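Local atomic coordinates of protocadherin gamma-B3 (Homo sapiens, PDB entry 5K8R), a protein that is a clustered protocadherin, a potential calcium-dependent cell-adhesion protein that may help establish and maintain specific neuronal connections in the brain. Residues A[15-20]-A[43-48]; A[22-27]-A[85-90]. One frame throughout, in Å; residues are numbered along the deposited sequence.

Contact 1. Residues A[15-20]-A[43-48]; sequences SLVGNL and KFFTVS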
ATOM      1  N   SER A  15      -9.851 -63.761  16.867  1.00 39.85           N
ATOM      2  CA  SER A  15      -8.547 -64.043  16.282  1.00 37.80           C
ATOM      3  C   SER A  15      -7.577 -64.517  17.356  1.00 48.58           C
ATOM      4  O   SER A  15      -7.542 -63.980  18.466  1.00 51.40           O
ATOM      5  CB  SER A  15      -7.996 -62.799  15.586  1.00 32.67           C
ATOM      6  OG  SER A  15      -8.845 -62.388  14.528  1.00 37.42           O
ATOM      7  N   LEU A  16      -6.784 -65.530  17.016  1.00 40.13           N
ATOM      8  CA  LEU A  16      -5.873 -66.132  17.980  1.00 31.36           C
ATOM      9  C   LEU A  16      -4.723 -65.182  18.288  1.00 39.19           C
ATOM     10  O   LEU A  16      -3.912 -64.871  17.409  1.00 43.14           O
ATOM     11  CB  LEU A  16      -5.341 -67.459  17.445  1.00 33.83           C
ATOM     12  CG  LEU A  16      -4.286 -68.154  18.309  1.00 37.60           C
ATOM     13  CD1 LEU A  16      -4.849 -68.479  19.682  1.00 31.74           C
ATOM     14  CD2 LEU A  16      -3.771 -69.411  17.629  1.00 34.77           C
ATOM     15  N   VAL A  17      -4.654 -64.718  19.535  1.00 39.71           N
ATOM     16  CA  VAL A  17      -3.488 -63.962  19.977  1.00 31.54           C
ATOM     17  C   VAL A  17      -2.363 -64.907  20.371  1.00 41.77           C
ATOM     18  O   VAL A  17      -1.207 -64.719  19.975  1.00 40.33           O
ATOM     19  CB  VAL A  17      -3.856 -63.017  21.135  1.00 28.59           C
ATOM     20  CG1 VAL A  17      -2.629 -62.242  21.596  1.00 22.45           C
ATOM     21  CG2 VAL A  17      -4.966 -62.073  20.718  1.00 36.05           C
ATOM     22  N   GLY A  18      -2.680 -65.936  21.150  1.00 34.54           N
ATOM     23  CA  GLY A  18      -1.637 -66.877  21.515  1.00 31.01           C
ATOM     24  C   GLY A  18      -2.190 -68.052  22.287  1.00 29.95           C
ATOM     25  O   GLY A  18      -3.394 -68.154  22.539  1.00 48.92           O
ATOM     26  N   ASN A  19      -1.281 -68.953  22.654  1.00 30.34           N
ATOM     27  CA  ASN A  19      -1.593 -70.116  23.478  1.00 32.25           C
ATOM     28  C   ASN A  19      -1.031 -69.847  24.872  1.00 39.47           C
ATOM     29  O   ASN A  19       0.042 -70.329  25.235  1.00 47.31           O
ATOM     30  CB  ASN A  19      -1.015 -71.399  22.866  1.00 50.41           C
ATOM     31  CG  ASN A  19      -1.382 -71.571  21.401  1.00 65.19           C
ATOM     32  OD1 ASN A  19      -2.514 -71.925  21.068  1.00 75.55           O
ATOM     33  ND2 ASN A  19      -0.420 -71.330  20.519  1.00 57.26           N
ATOM     34  N   LEU A  20      -1.777 -69.065  25.656  1.00 35.20           N
ATOM     35  CA  LEU A  20      -1.283 -68.629  26.960  1.00 36.57           C
ATOM     36  C   LEU A  20      -0.996 -69.809  27.878  1.00 41.87           C
ATOM     37  O   LEU A  20       0.015 -69.820  28.590  1.00 50.36           O
ATOM     38  CB  LEU A  20      -2.287 -67.679  27.612  1.00 31.55           C
ATOM     39  CG  LEU A  20      -1.946 -66.192  27.536  1.00 34.90           C
ATOM     40  CD1 LEU A  20      -2.984 -65.372  28.283  1.00 48.52           C
ATOM     41  CD2 LEU A  20      -0.555 -65.942  28.096  1.00 36.66           C
ATOM     42  N   LYS A  43     -11.971 -54.470  27.741  1.00 64.78           N
ATOM     43  CA  LYS A  43     -12.336 -55.801  27.256  1.00 64.17           C
ATOM     44  C   LYS A  43     -11.735 -56.019  25.867  1.00 71.22           C
ATOM     45  O   LYS A  43     -12.423 -56.056  24.847  1.00 89.84           O
ATOM     46  CB  LYS A  43     -13.850 -55.962  27.236  1.00 69.47           C
ATOM     47  CG  LYS A  43     -14.543 -55.632  28.549  1.00 68.85           C
ATOM     48  CD  LYS A  43     -14.500 -56.802  29.516  1.00 74.49           C
ATOM     49  CE  LYS A  43     -15.366 -56.534  30.736  1.00 80.82           C
ATOM     50  NZ  LYS A  43     -15.503 -57.740  31.599  1.00 79.25           N
ATOM     51  N   PHE A  44     -10.411 -56.169  25.842  1.00 59.48           N
ATOM     52  CA  PHE A  44      -9.677 -56.346  24.595  1.00 38.13           C
ATOM     53  C   PHE A  44      -9.351 -57.802  24.288  1.00 36.64           C
ATOM     54  O   PHE A  44      -9.365 -58.199  23.119  1.00 33.33           O
ATOM     55  CB  PHE A  44      -8.382 -55.527  24.623  1.00 35.20           C
ATOM     56  CG  PHE A  44      -8.590 -54.057  24.382  1.00 46.47           C
ATOM     57  CD1 PHE A  44      -9.573 -53.621  23.509  1.00 48.81           C
ATOM     58  CD2 PHE A  44      -7.809 -53.114  25.028  1.00 46.31           C
ATOM     59  CE1 PHE A  44      -9.770 -52.271  23.282  1.00 45.32           C
ATOM     60  CE2 PHE A  44      -8.002 -51.763  24.806  1.00 50.74           C
ATOM     61  CZ  PHE A  44      -8.985 -51.341  23.933  1.00 46.20           C
ATOM     62  N   PHE A  45      -9.061 -58.608  25.306  1.00 27.87           N
ATOM     63  CA  PHE A  45      -8.717 -60.009  25.121  1.00 29.39           C
ATOM     64  C   PHE A  45      -9.513 -60.869  26.089  1.00 43.63           C
ATOM     65  O   PHE A  45      -9.930 -60.408  27.156  1.00 44.95           O
ATOM     66  CB  PHE A  45      -7.216 -60.259  25.336  1.00 24.86           C
ATOM     67  CG  PHE A  45      -6.327 -59.368  24.518  1.00 34.34           C
ATOM     68  CD1 PHE A  45      -5.776 -58.223  25.071  1.00 34.78           C
ATOM     69  CD2 PHE A  45      -6.038 -59.676  23.201  1.00 36.56           C
ATOM     70  CE1 PHE A  45      -4.955 -57.401  24.320  1.00 51.79           C
ATOM     71  CE2 PHE A  45      -5.219 -58.860  22.446  1.00 31.66           C
ATOM     72  CZ  PHE A  45      -4.676 -57.720  23.007  1.00 43.71           C
ATOM     73  N   THR A  46      -9.719 -62.129  25.709  1.00 41.78           N
ATOM     74  CA  THR A  46     -10.335 -63.117  26.584  1.00 44.63           C
ATOM     75  C   THR A  46      -9.553 -64.417  26.489  1.00 41.52           C
ATOM     76  O   THR A  46      -9.059 -64.780  25.418  1.00 42.67           O
ATOM     77  CB  THR A  46     -11.813 -63.372  26.225  1.00 47.24           C
ATOM     78  OG1 THR A  46     -11.934 -63.615  24.818  1.00 60.73           O
ATOM     79  CG2 THR A  46     -12.680 -62.181  26.612  1.00 41.83           C
ATOM     80  N   VAL A  47      -9.434 -65.109  27.617  1.00 41.04           N
ATOM     81  CA  VAL A  47      -8.755 -66.399  27.672  1.00 35.71           C
ATOM     82  C   VAL A  47      -9.807 -67.494  27.546  1.00 48.51           C
ATOM     83  O   VAL A  47     -10.784 -67.519  28.301  1.00 58.79           O
ATOM     84  CB  VAL A  47      -7.948 -66.551  28.970  1.00 43.92           C
ATOM     85  CG1 VAL A  47      -7.285 -67.912  29.026  1.00 31.39           C
ATOM     86  CG2 VAL A  47      -6.910 -65.442  29.081  1.00 43.29           C
ATOM     87  N   SER A  48      -9.622 -68.386  26.584  1.00 55.78           N
ATOM     88  CA  SER A  48     -10.517 -69.528  26.429  1.00 63.76           C
ATOM     89  C   SER A  48     -10.250 -70.519  27.554  1.00 74.40           C
ATOM     90  O   SER A  48      -9.178 -71.136  27.568  1.00 77.78           O
ATOM     91  CB  SER A  48     -10.313 -70.189  25.064  1.00 66.47           C
ATOM     92  OG  SER A  48     -11.008 -69.490  24.047  1.00 75.29           O
TER
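Val17 lays its CG2 methyl against the rim of the Phe45 ring, at 3.6 Å from Phe45 CD2. The same methyl lies 3.7 Å from Phe45 CE2, so it sits at the CD2-CE2 edge of the ring, near its plane. CG1 of Val17 stands anti to the backbone N (chi1 180°), which places CG2 beside that N as the branch that reaches the aromatic edge. The two side chains cross at about a right angle. A second, lighter touch comes from Leu20, at the start of helix 20-23: its CD1 rests 4.0 Å from Val47 CG2. Val17-Phe45 bridges the outer strands 16-19 and 45-47 of a three-stranded antiparallel sheet in the first cadherin repeat, an immunoglobulin-like beta-sandwich; Leu20-Val47 brings in the helix. Strand 53-56 runs between the two strands and takes backbone hydrogen bonds from both sides, while Val17 and Phe45 meet over it. Ile7 of strand 3-8 packs on both, and the Phe76 ring meets that of Phe45, tying this sheet to the opposing one. The contact is wholly apolar, one methyl against a ring edge and one against another methyl, so packing without any directional bond joins 15-20 to 43-48.

Contact 2. Residues A[22-27]-A[85-90]; sequences KDLGFG and NFFHVT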
ATOM      1  N   LYS A  22      -0.243 -73.027  27.065  1.00 38.93           N
ATOM      2  CA  LYS A  22       0.945 -73.745  26.615  1.00 45.52           C
ATOM      3  C   LYS A  22       2.211 -72.937  26.869  1.00 55.58           C
ATOM      4  O   LYS A  22       3.234 -73.487  27.296  1.00 61.25           O
ATOM      5  CB  LYS A  22       0.821 -74.086  25.131  1.00 41.45           C
ATOM      6  CG  LYS A  22       2.099 -74.637  24.520  1.00 55.04           C
ATOM      7  CD  LYS A  22       2.056 -74.598  23.002  1.00 73.87           C
ATOM      8  CE  LYS A  22       3.397 -74.995  22.406  1.00 76.62           C
ATOM      9  NZ  LYS A  22       3.403 -74.889  20.922  1.00 68.83           N
ATOM     10  N   ASP A  23       2.160 -71.628  26.622  1.00 60.87           N
ATOM     11  CA  ASP A  23       3.357 -70.802  26.725  1.00 58.69           C
ATOM     12  C   ASP A  23       3.771 -70.538  28.167  1.00 56.17           C
ATOM     13  O   ASP A  23       4.940 -70.220  28.411  1.00 51.89           O
ATOM     14  CB  ASP A  23       3.141 -69.478  25.994  1.00 44.59           C
ATOM     15  CG  ASP A  23       2.938 -69.661  24.503  1.00 56.07           C
ATOM     16  OD1 ASP A  23       3.400 -70.686  23.960  1.00 63.52           O
ATOM     17  OD2 ASP A  23       2.318 -68.778  23.872  1.00 52.87           O
ATOM     18  N   LEU A  24       2.853 -70.662  29.125  1.00 42.96           N
ATOM     19  CA  LEU A  24       3.154 -70.407  30.527  1.00 40.74           C
ATOM     20  C   LEU A  24       3.367 -71.691  31.324  1.00 56.54           C
ATOM     21  O   LEU A  24       3.244 -71.678  32.553  1.00 64.08           O
ATOM     22  CB  LEU A  24       2.046 -69.566  31.162  1.00 43.80           C
ATOM     23  CG  LEU A  24       1.892 -68.146  30.610  1.00 50.40           C
ATOM     24  CD1 LEU A  24       0.831 -67.379  31.382  1.00 46.59           C
ATOM     25  CD2 LEU A  24       3.222 -67.408  30.638  1.00 51.09           C
ATOM     26  N   GLY A  25       3.686 -72.795  30.652  1.00 51.39           N
ATOM     27  CA  GLY A  25       3.971 -74.044  31.324  1.00 59.06           C
ATOM     28  C   GLY A  25       2.763 -74.842  31.762  1.00 58.89           C
ATOM     29  O   GLY A  25       2.934 -75.911  32.360  1.00 59.23           O
ATOM     30  N   PHE A  26       1.551 -74.365  31.489  1.00 58.40           N
ATOM     31  CA  PHE A  26       0.357 -75.100  31.873  1.00 58.50           C
ATOM     32  C   PHE A  26       0.151 -76.308  30.965  1.00 73.61           C
ATOM     33  O   PHE A  26       0.686 -76.391  29.856  1.00 74.85           O
ATOM     34  CB  PHE A  26      -0.879 -74.200  31.815  1.00 56.14           C
ATOM     35  CG  PHE A  26      -0.925 -73.152  32.888  1.00 56.16           C
ATOM     36  CD1 PHE A  26      -0.162 -72.002  32.788  1.00 55.05           C
ATOM     37  CD2 PHE A  26      -1.748 -73.311  33.991  1.00 59.57           C
ATOM     38  CE1 PHE A  26      -0.207 -71.035  33.773  1.00 53.96           C
ATOM     39  CE2 PHE A  26      -1.798 -72.347  34.978  1.00 62.31           C
ATOM     40  CZ  PHE A  26      -1.027 -71.208  34.869  1.00 54.53           C
ATOM     41  N   GLY A  27      -0.645 -77.253  31.455  1.00 86.48           N
ATOM     42  CA  GLY A  27      -1.060 -78.397  30.671  1.00 93.09           C
ATOM     43  C   GLY A  27      -2.572 -78.466  30.611  1.00 99.14           C
ATOM     44  O   GLY A  27      -3.266 -78.003  31.518  1.00101.77           O
ATOM     45  N   ASN A  85      -2.398 -67.210  41.439  1.00 30.24           N
ATOM     46  CA  ASN A  85      -1.166 -66.632  40.924  1.00 42.04           C
ATOM     47  C   ASN A  85      -1.492 -65.648  39.809  1.00 36.05           C
ATOM     48  O   ASN A  85      -2.427 -65.864  39.030  1.00 38.70           O
ATOM     49  CB  ASN A  85      -0.210 -67.714  40.404  1.00 51.45           C
ATOM     50  CG  ASN A  85       0.741 -68.216  41.475  1.00 65.19           C
ATOM     51  OD1 ASN A  85       1.195 -67.451  42.326  1.00 73.95           O
ATOM     52  ND2 ASN A  85       1.048 -69.508  41.435  1.00 70.82           N
ATOM     53  N   PHE A  86      -0.664 -64.612  39.704  1.00 36.53           N
ATOM     54  CA  PHE A  86      -0.782 -63.605  38.660  1.00 27.32           C
ATOM     55  C   PHE A  86       0.251 -63.922  37.573  1.00 27.91           C
ATOM     56  O   PHE A  86       1.352 -64.386  37.868  1.00 37.27           O
ATOM     57  CB  PHE A  86      -0.543 -62.206  39.228  1.00 37.45           C
ATOM     58  CG  PHE A  86      -1.798 -61.511  39.672  1.00 31.77           C
ATOM     59  CD1 PHE A  86      -3.017 -61.812  39.087  1.00 30.18           C
ATOM     60  CD2 PHE A  86      -1.759 -60.555  40.673  1.00 32.32           C
ATOM     61  CE1 PHE A  86      -4.174 -61.174  39.493  1.00 30.64           C
ATOM     62  CE2 PHE A  86      -2.912 -59.913  41.084  1.00 31.72           C
ATOM     63  CZ  PHE A  86      -4.121 -60.223  40.493  1.00 30.82           C
ATOM     64  N   PHE A  87      -0.117 -63.672  36.320  1.00 32.34           N
ATOM     65  CA  PHE A  87       0.742 -63.934  35.167  1.00 23.94           C
ATOM     66  C   PHE A  87       0.683 -62.714  34.262  1.00 32.90           C
ATOM     67  O   PHE A  87      -0.317 -62.500  33.571  1.00 32.16           O
ATOM     68  CB  PHE A  87       0.311 -65.197  34.424  1.00 42.28           C
ATOM     69  CG  PHE A  87       0.431 -66.451  35.241  1.00 40.07           C
ATOM     70  CD1 PHE A  87       1.640 -67.121  35.330  1.00 40.81           C
ATOM     71  CD2 PHE A  87      -0.664 -66.960  35.919  1.00 40.60           C
ATOM     72  CE1 PHE A  87       1.755 -68.275  36.080  1.00 44.46           C
ATOM     73  CE2 PHE A  87      -0.556 -68.116  36.671  1.00 48.37           C
ATOM     74  CZ  PHE A  87       0.656 -68.774  36.751  1.00 49.45           C
ATOM     75  N   HIS A  88       1.748 -61.917  34.269  1.00 34.41           N
ATOM     76  CA  HIS A  88       1.758 -60.672  33.513  1.00 36.70           C
ATOM     77  C   HIS A  88       1.909 -60.961  32.026  1.00 39.55           C
ATOM     78  O   HIS A  88       2.817 -61.689  31.612  1.00 45.57           O
ATOM     79  CB  HIS A  88       2.888 -59.764  33.997  1.00 38.78           C
ATOM     80  CG  HIS A  88       2.835 -58.381  33.426  1.00 42.29           C
ATOM     81  ND1 HIS A  88       1.917 -57.441  33.839  1.00 40.45           N
ATOM     82  CD2 HIS A  88       3.584 -57.782  32.470  1.00 46.43           C
ATOM     83  CE1 HIS A  88       2.101 -56.320  33.165  1.00 43.47           C
ATOM     84  NE2 HIS A  88       3.107 -56.500  32.327  1.00 47.47           N
ATOM     85  N   VAL A  89       1.014 -60.391  31.224  1.00 27.57           N
ATOM     86  CA  VAL A  89       1.023 -60.557  29.776  1.00 19.74           C
ATOM     87  C   VAL A  89       1.060 -59.177  29.139  1.00 40.49           C
ATOM     88  O   VAL A  89       0.310 -58.280  29.542  1.00 33.03           O
ATOM     89  CB  VAL A  89      -0.199 -61.352  29.282  1.00 31.20           C
ATOM     90  CG1 VAL A  89      -0.117 -61.571  27.777  1.00 18.01           C
ATOM     91  CG2 VAL A  89      -0.309 -62.680  30.014  1.00 31.94           C
ATOM     92  N   THR A  90       1.937 -59.007  28.152  1.00 44.89           N
ATOM     93  CA  THR A  90       2.010 -57.787  27.365  1.00 34.80           C
ATOM     94  C   THR A  90       1.807 -58.130  25.896  1.00 32.24           C
ATOM     95  O   THR A  90       2.384 -59.097  25.390  1.00 33.74           O
ATOM     96  CB  THR A  90       3.350 -57.067  27.564  1.00 24.16           C
ATOM     97  OG1 THR A  90       4.425 -57.959  27.252  1.00 49.61           O
ATOM     98  CG2 THR A  90       3.497 -56.610  29.004  1.00 32.31           C
TER
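Asp23 OD2 is hydrogen-bonded to Tyr5 OH of strand 3-8, anchoring the segment from which Leu24 and Phe26 reach Phe87. The two phenylalanine rings form an offset edge-to-face pair. Phe26 presents its edge, and its CZ comes within 3.5 Å of Phe87 CZ; CE1 of Phe26 sits over one face of the Phe87 ring, shifted toward the rim. The ring centroids lie 5.2 Å apart and the planes are inclined at 71°, with edge hydrogens directed toward the pi face. The two side chains approach from opposite directions. Leu24 adds an aliphatic contact, its CD1 lying 3.8 Å from Phe87 CB, with the two side chains sliding past one another. CG of Leu24 is anti to its carbonyl carbon (chi1 -65°), beside the backbone N, from where CD1 extends to Phe87. In the fold, this joins the turn that follows the short helix 20-23 to strand 85-94, a strand of the mixed sheet of the first cadherin repeat. Replacing Phe87 with an alanine would probably leave the edge of Phe26 without its aromatic face and Leu24 CD1 without the ring carbons it packs on, keeping only the CB contact. Met78 of strand 73-80 and Glu1 each touch both Leu24 and Phe87, and Leu36 packs on Phe26.

How the contacts relate
Contacts 1 and 2 belong to the first cadherin repeat, their centres about 12 Å apart. They touch directly where Leu20 CD2 lies 3.8 Å from Val89 CG2, so Leu20, which serves contact 1, also packs on the strand used by contact 2. Strand 16-19 leads straight into helix 20-23, and the four segments alternate along the chain. Ile3 of strand 3-8 and Met78 of strand 73-80 touch both Leu20 and Leu24, joining the two clusters. The Phe45 side chain is about 14 Å from a bound calcium ion. Contact 2 adjoins the dimer interface instead: Phe86 in 85-90 meets Leu338 in the fourth cadherin repeat of the second subunit.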